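PDB 4Q34: uncharacterized protein from Parabacteroides distasonis, which is of unknown function but, as a putative esterase of the alpha/beta hydrolase family, probably hydrolyses an ester substrate not yet identified. Local coordinates for residues Lys270-Ala273 with Lys274-Asp278; Asp133-Thr136 with Leu137-Tyr140. All blocks are in the same frame, centred on the assembly; numbering follows the deposited sequence.

Interaction 1 of 2, residues Lys270-Ala273 with Lys274-Asp278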
loop_
_atom_site.group_PDB
_atom_site.type_symbol
_atom_site.label_atom_id
_atom_site.label_comp_id
_atom_site.label_asym_id
_atom_site.label_seq_id
_atom_site.Cartn_x
_atom_site.Cartn_y
_atom_site.Cartn_z
ATOM N N LYS A 270 -4.094 -26.890 -19.496
ATOM C CA LYS A 270 -4.174 -27.312 -20.886
ATOM C C LYS A 270 -5.454 -28.082 -21.181
ATOM O O LYS A 270 -6.044 -27.921 -22.246
ATOM C CB LYS A 270 -2.935 -28.122 -21.295
ATOM C CG LYS A 270 -1.697 -27.233 -21.312
ATOM C CD LYS A 270 -0.562 -27.807 -22.120
ATOM C CE LYS A 270 0.219 -28.766 -21.297
ATOM N NZ LYS A 270 1.396 -29.224 -22.091
ATOM N N ILE A 271 -5.913 -28.893 -20.228
ATOM C CA ILE A 271 -7.158 -29.634 -20.382
ATOM C C ILE A 271 -8.341 -28.669 -20.385
ATOM O O ILE A 271 -9.199 -28.739 -21.267
ATOM C CB ILE A 271 -7.323 -30.679 -19.279
ATOM C CG1 ILE A 271 -6.248 -31.773 -19.473
ATOM C CG2 ILE A 271 -8.733 -31.252 -19.296
ATOM C CD1 ILE A 271 -6.091 -32.715 -18.275
ATOM N N TRP A 272 -8.334 -27.756 -19.422
ATOM C CA TRP A 272 -9.350 -26.692 -19.304
ATOM C C TRP A 272 -9.464 -25.848 -20.579
ATOM O O TRP A 272 -10.564 -25.661 -21.103
ATOM C CB TRP A 272 -8.984 -25.791 -18.127
ATOM C CG TRP A 272 -10.020 -24.784 -17.697
ATOM C CD1 TRP A 272 -11.216 -25.061 -17.109
ATOM C CD2 TRP A 272 -9.902 -23.364 -17.710
ATOM N NE1 TRP A 272 -11.868 -23.883 -16.779
ATOM C CE2 TRP A 272 -11.079 -22.834 -17.137
ATOM C CE3 TRP A 272 -8.913 -22.473 -18.157
ATOM C CZ2 TRP A 272 -11.291 -21.490 -17.015
ATOM C CZ3 TRP A 272 -9.140 -21.124 -18.045
ATOM C CH2 TRP A 272 -10.313 -20.642 -17.472
ATOM N N ALA A 273 -8.312 -25.442 -21.123
ATOM C CA ALA A 273 -8.276 -24.649 -22.356
ATOM C C ALA A 273 -8.889 -25.443 -23.509
ATOM O O ALA A 273 -9.685 -24.926 -24.278
ATOM C CB ALA A 273 -6.845 -24.242 -22.708
ATOM N N LYS A 274 -8.503 -26.705 -23.634
ATOM C CA LYS A 274 -9.023 -27.559 -24.697
ATOM C C LYS A 274 -10.564 -27.653 -24.614
ATOM O O LYS A 274 -11.277 -27.483 -25.613
ATOM C CB LYS A 274 -8.336 -28.929 -24.650
ATOM C CG LYS A 274 -8.913 -29.971 -25.600
ATOM C CD LYS A 274 -8.910 -29.496 -27.027
ATOM C CE LYS A 274 -9.088 -30.681 -27.973
ATOM N NZ LYS A 274 -9.401 -30.180 -29.337
HETATM N N MSE A 275 -11.079 -27.887 -23.406
HETATM C CA MSE A 275 -12.492 -28.039 -23.220
HETATM C C MSE A 275 -13.222 -26.773 -23.549
HETATM O O MSE A 275 -14.264 -26.823 -24.181
HETATM C CB MSE A 275 -12.779 -28.468 -21.782
HETATM C CG MSE A 275 -12.372 -29.927 -21.663
HETATM SE SE MSE A 275 -12.687 -30.506 -19.815
HETATM C CE MSE A 275 -14.588 -29.960 -19.764
ATOM N N LEU A 276 -12.677 -25.631 -23.152
ATOM C CA LEU A 276 -13.318 -24.344 -23.518
ATOM C C LEU A 276 -13.219 -24.045 -25.012
ATOM O O LEU A 276 -14.178 -23.587 -25.644
ATOM C CB LEU A 276 -12.746 -23.202 -22.700
ATOM C CG LEU A 276 -13.201 -23.168 -21.238
ATOM C CD1 LEU A 276 -12.318 -22.252 -20.386
ATOM C CD2 LEU A 276 -14.666 -22.760 -21.144
ATOM N N ASN A 277 -12.062 -24.327 -25.586
ATOM C CA ASN A 277 -11.890 -24.048 -27.022
ATOM C C ASN A 277 -12.833 -24.930 -27.863
ATOM O O ASN A 277 -13.384 -24.482 -28.894
ATOM C CB ASN A 277 -10.437 -24.239 -27.444
ATOM C CG ASN A 277 -9.505 -23.159 -26.865
ATOM O OD1 ASN A 277 -9.938 -22.062 -26.534
ATOM N ND2 ASN A 277 -8.228 -23.469 -26.764
ATOM N N ASP A 278 -13.095 -26.165 -27.394
ATOM C CA ASP A 278 -14.037 -27.040 -28.072
ATOM C C ASP A 278 -15.488 -26.527 -28.024
ATOM O O ASP A 278 -16.358 -26.998 -28.805
ATOM C CB ASP A 278 -13.992 -28.447 -27.476
ATOM C CG ASP A 278 -12.769 -29.228 -27.884
ATOM O OD1 ASP A 278 -12.063 -28.824 -28.841
ATOM O OD2 ASP A 278 -12.511 -30.269 -27.250
#
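The indole of Trp272 takes the methyl CD1 of Leu276 over one face, close to the centre of its six-membered ring. CD1 sits 3.6 Å from that ring's centroid and only 14° off the ring normal, which makes this a CH-pi contact rather than an edge approach. The nearest ring atom is CE2, 3.5 Å from Leu276 CD1, while the other methyl of Leu276, CD2, lies away from the ring. With CG of Trp272 anti to the backbone N (chi1 -170°) and so beside the carbonyl carbon, the ring is carried toward the following turn, where Leu276 stands. NE1 of the indole is hydrogen-bonded to the carbonyl O of Pro205, which satisfies the ring's one polar atom in buried surroundings. The rings of Trp183 and Phe206 complete the aromatic cluster, Phe206 edge-to-face.

Next to this pair, Ile271 and selenomethionine Met275 run side by side in the same direction, with CG2 of Ile271 4.1 Å from SE of Met275. The exposed side is ionic: NZ of Lys274 reaches OD1 of Asp278 at 3.0 Å on its syn lone pair, a salt bridge one turn apart.

Regular i to i+4 backbone bonds underlie all these pairs. Asn277 N meets Ala273 O at 2.8 Å, and Lys274 N meets Lys270 O at 3.1 Å. The side chain of Asn277 uses OD1 to accept from Val283 N, and Ala273 packs on Val283 and Val285. These contacts tie the last turns of helix 257-277 to strand 283-287, as expected of the beta-alpha-beta crossover from strand 242-246 in an alpha/beta hydrolase fold.

Interaction 2 of 2, residues Asp133-Thr136 with Leu137-Tyr140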
loop_
_atom_site.group_PDB
_atom_site.type_symbol
_atom_site.label_atom_id
_atom_site.label_comp_id
_atom_site.label_asym_id
_atom_site.label_seq_id
_atom_site.Cartn_x
_atom_site.Cartn_y
_atom_site.Cartn_z
ATOM N N ASP A 133 21.707 -12.647 -4.703
ATOM C CA ASP A 133 22.315 -11.958 -3.531
ATOM C C ASP A 133 21.347 -11.882 -2.341
ATOM O O ASP A 133 20.138 -12.057 -2.491
ATOM C CB ASP A 133 22.759 -10.547 -3.899
ATOM C CG ASP A 133 21.579 -9.654 -4.285
ATOM O OD1 ASP A 133 20.926 -9.961 -5.292
ATOM O OD2 ASP A 133 21.287 -8.664 -3.587
ATOM N N LYS A 134 21.898 -11.599 -1.171
ATOM C CA LYS A 134 21.113 -11.505 0.048
ATOM C C LYS A 134 20.093 -10.383 0.086
ATOM O O LYS A 134 19.032 -10.570 0.648
ATOM C CB LYS A 134 22.038 -11.318 1.254
ATOM C CG LYS A 134 22.732 -12.574 1.694
ATOM C CD LYS A 134 22.788 -12.587 3.218
ATOM C CE LYS A 134 23.572 -13.768 3.750
ATOM N NZ LYS A 134 24.997 -13.713 3.327
ATOM N N GLU A 135 20.445 -9.212 -0.429
ATOM C CA GLU A 135 19.540 -8.056 -0.403
ATOM C C GLU A 135 18.278 -8.305 -1.228
ATOM O O GLU A 135 17.180 -7.909 -0.837
ATOM C CB GLU A 135 20.254 -6.784 -0.887
ATOM C CG GLU A 135 21.241 -6.198 0.125
ATOM C CD GLU A 135 20.727 -6.222 1.567
ATOM O OE1 GLU A 135 19.653 -5.626 1.845
ATOM O OE2 GLU A 135 21.395 -6.850 2.428
ATOM N N THR A 136 18.437 -8.952 -2.379
ATOM C CA THR A 136 17.310 -9.371 -3.213
ATOM C C THR A 136 16.374 -10.269 -2.415
ATOM O O THR A 136 15.169 -10.072 -2.411
ATOM C CB THR A 136 17.784 -10.075 -4.505
ATOM O OG1 THR A 136 18.548 -9.149 -5.296
ATOM C CG2 THR A 136 16.613 -10.652 -5.318
ATOM N N LEU A 137 16.919 -11.260 -1.735
ATOM C CA LEU A 137 16.054 -12.168 -0.972
ATOM C C LEU A 137 15.376 -11.482 0.194
ATOM O O LEU A 137 14.236 -11.785 0.479
ATOM C CB LEU A 137 16.827 -13.388 -0.461
ATOM C CG LEU A 137 15.996 -14.648 -0.204
ATOM C CD1 LEU A 137 15.324 -15.179 -1.448
ATOM C CD2 LEU A 137 16.861 -15.740 0.409
ATOM N N ASP A 138 16.079 -10.570 0.852
ATOM C CA ASP A 138 15.502 -9.738 1.891
ATOM C C ASP A 138 14.256 -9.016 1.361
ATOM O O ASP A 138 13.179 -9.043 1.974
ATOM C CB ASP A 138 16.538 -8.695 2.385
ATOM C CG ASP A 138 15.995 -7.766 3.486
ATOM O OD1 ASP A 138 15.642 -8.252 4.560
ATOM O OD2 ASP A 138 15.896 -6.526 3.275
ATOM N N GLN A 139 14.394 -8.355 0.214
ATOM C CA GLN A 139 13.264 -7.699 -0.405
ATOM C C GLN A 139 12.122 -8.629 -0.726
ATOM O O GLN A 139 10.954 -8.283 -0.531
ATOM C CB GLN A 139 13.648 -6.954 -1.697
ATOM C CG GLN A 139 14.467 -5.684 -1.467
ATOM C CD GLN A 139 13.765 -4.650 -0.621
ATOM O OE1 GLN A 139 12.652 -4.267 -0.906
ATOM N NE2 GLN A 139 14.413 -4.206 0.429
ATOM N N TYR A 140 12.472 -9.796 -1.244
ATOM C CA TYR A 140 11.494 -10.832 -1.615
ATOM C C TYR A 140 10.660 -11.265 -0.431
ATOM O O TYR A 140 9.434 -11.360 -0.553
ATOM C CB TYR A 140 12.238 -12.039 -2.127
ATOM C CG TYR A 140 11.451 -13.041 -2.951
ATOM C CD1 TYR A 140 10.717 -12.670 -4.083
ATOM C CD2 TYR A 140 11.590 -14.391 -2.670
ATOM C CE1 TYR A 140 10.111 -13.625 -4.884
ATOM C CE2 TYR A 140 10.971 -15.353 -3.456
ATOM C CZ TYR A 140 10.270 -14.985 -4.564
ATOM O OH TYR A 140 9.686 -15.965 -5.341
HETATM O O HOH W 1 17.073 -5.297 1.007
#
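Asp138 and Glu135 stand side by side on the first turns of helix 134-142, whose start is marked by an N-cap at Asp133. The CB of Asp138 rests against the preceding turn, 3.4 Å from Glu135 O. CG is anti to the backbone N (chi1 180°), and from it the two oxygens part company. OD1 forms a salt bridge with Arg142 one turn on and also bonds a glycerol, probably from the crystallisation liquor. OD2 lies 4.1 Å from Glu135 OE1, with the carboxylate planes 49° apart, a like-charge approach that should be unfavourable unless screened.

A shared water is consistent with such screening: it is hydrogen-bonded to Glu135 OE1 at 2.7 Å and to Asp138 OD2 at 2.8 Å. Gln139 NE2 donates to the same water at 2.9 Å, while its OE1 accepts from Ala15 N of the second subunit, so this side of the helix faces the dimer partner.

At the cap, the backbone bond from Leu137 N to Asp133 O is long and weak at 3.4 Å, and the Asp133 side chain does the firmer work. Its OD1 accepts from Thr136 OG1 at 2.5 Å on the syn side. A valine in place of Thr136 would remove that hydroxyl, and Asp133 OD1 would probably lose its mate, leaving the capping carboxylate freer to turn. Asp133 OD2 is met by Thr136 N at 3.1 Å, from above the carboxylate plane and 55° out of it.

In the fold
Both interactions join successive turns of one helix, yet they share no element: interaction 1 lies on helix 257-277 and interaction 2 on helix 134-142. Their centres are 39 Å apart, on opposite sides of the chain's centre, and their nearest atoms stay about 23 Å apart. Each is partly buried, but the chemistry differs. Interaction 1, near the C-terminal end of a helix packed on the main sheet, turns an apolar, aromatic side inward and leaves an ion pair outside. Interaction 2, at a helix start, relies on carboxylates, a capping hydroxyl and water. Only 133-140 meets the second subunit; no other chain of the assembly touches 270-278.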